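Local coordinates for protein predicted protease of the collagenase family (Methanopyrus kandleri, PDB 5D88) that is assigned to the U32 peptidase family, probably acts as a protein-cleaving hydrolase, and binds a zinc ion in a TIM-barrel fold, at residues D71-K74 and S79-A82. Numbering follows the deposited sequence.
Sequences DVAK and SVQA
A73 and V80 carry the apolar contact between the last turn of helix 63-75 and the start of strand 79-83. The methyl of A73 meets one branch of V80, with CB of A73 4.0 Å from CG2 of V80, and both CA-CB bonds point across the interface. With CG1 of V80 anti to the backbone N (chi1 176°), CG2 is left anti to the carbonyl carbon and beside the N, on the side that faces A73. The aliphatic part of K74 borders the same methyl more loosely: CG of K74 lies 4.4 Å from CG2 of V80. I44 of the neighbouring strand 43-47 touches both A73 and V80, and V46 and V115 also pack on the valine.

The ammonium of K74 and several strand groups find their partners outside the contact. The chain of K74 runs extended to CE, then turns at the last torsion (chi4 -90°), and NZ hydrogen-bonds to the carbonyl O of E114. On the strand, the backbone N of V80 is hydrogen-bonded to OD2 of D116, and Q81 pairs through its backbone with I44 and V46.

The two segments belong to one beta-alpha-beta unit of the eight-stranded TIM barrel. With just 102 Å² buried in total, they meet through methyls and lysine methylenes alone, so the contact rests on dispersion and shape, with no directional bond across it.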
# COMPACT_ATOMS: atom_id res chain seq x y z
N ASP A 71 -28.68 -5.28 13.70
CA ASP A 71 -30.02 -5.21 14.29
C ASP A 71 -29.96 -4.95 15.79
O ASP A 71 -30.63 -4.04 16.30
CB ASP A 71 -30.78 -6.51 14.04
CG ASP A 71 -31.14 -6.70 12.60
OD1 ASP A 71 -31.08 -5.71 11.83
OD2 ASP A 71 -31.51 -7.84 12.24
N VAL A 72 -29.21 -5.77 16.51
CA VAL A 72 -29.17 -5.65 17.96
C VAL A 72 -28.54 -4.32 18.37
O VAL A 72 -28.98 -3.68 19.33
CB VAL A 72 -28.44 -6.85 18.57
CG1 VAL A 72 -28.28 -6.70 20.08
CG2 VAL A 72 -29.19 -8.13 18.26
N ALA A 73 -27.50 -3.89 17.66
CA ALA A 73 -26.86 -2.61 17.99
C ALA A 73 -27.84 -1.44 17.86
O ALA A 73 -27.86 -0.53 18.70
CB ALA A 73 -25.64 -2.39 17.10
N LYS A 74 -28.66 -1.44 16.81
CA LYS A 74 -29.66 -0.38 16.67
C LYS A 74 -30.69 -0.45 17.78
O LYS A 74 -31.12 0.58 18.31
CB LYS A 74 -30.32 -0.47 15.31
CG LYS A 74 -29.44 -0.05 14.17
CD LYS A 74 -30.08 -0.41 12.85
CE LYS A 74 -29.27 0.06 11.66
NZ LYS A 74 -29.68 1.42 11.24
N SER A 79 -25.14 3.92 17.12
CA SER A 79 -24.85 4.16 15.71
C SER A 79 -23.97 3.03 15.18
O SER A 79 -23.29 2.34 15.94
CB SER A 79 -24.17 5.51 15.51
OG SER A 79 -25.00 6.56 15.96
N VAL A 80 -24.02 2.83 13.87
CA VAL A 80 -23.35 1.70 13.22
C VAL A 80 -22.59 2.18 12.00
O VAL A 80 -23.16 2.79 11.09
CB VAL A 80 -24.36 0.61 12.81
CG1 VAL A 80 -23.65 -0.51 12.06
CG2 VAL A 80 -25.09 0.08 14.04
N GLN A 81 -21.31 1.84 11.94
CA GLN A 81 -20.53 2.05 10.74
C GLN A 81 -20.00 0.72 10.23
O GLN A 81 -19.58 -0.14 11.01
CB GLN A 81 -19.38 3.03 10.97
CG GLN A 81 -19.88 4.43 11.26
CD GLN A 81 -18.79 5.42 11.62
OE1 GLN A 81 -17.65 5.05 11.92
NE2 GLN A 81 -19.14 6.70 11.60
N ALA A 82 -20.08 0.54 8.92
CA ALA A 82 -19.49 -0.60 8.24
C ALA A 82 -18.01 -0.34 8.01
O ALA A 82 -17.64 0.72 7.49
CB ALA A 82 -20.19 -0.83 6.90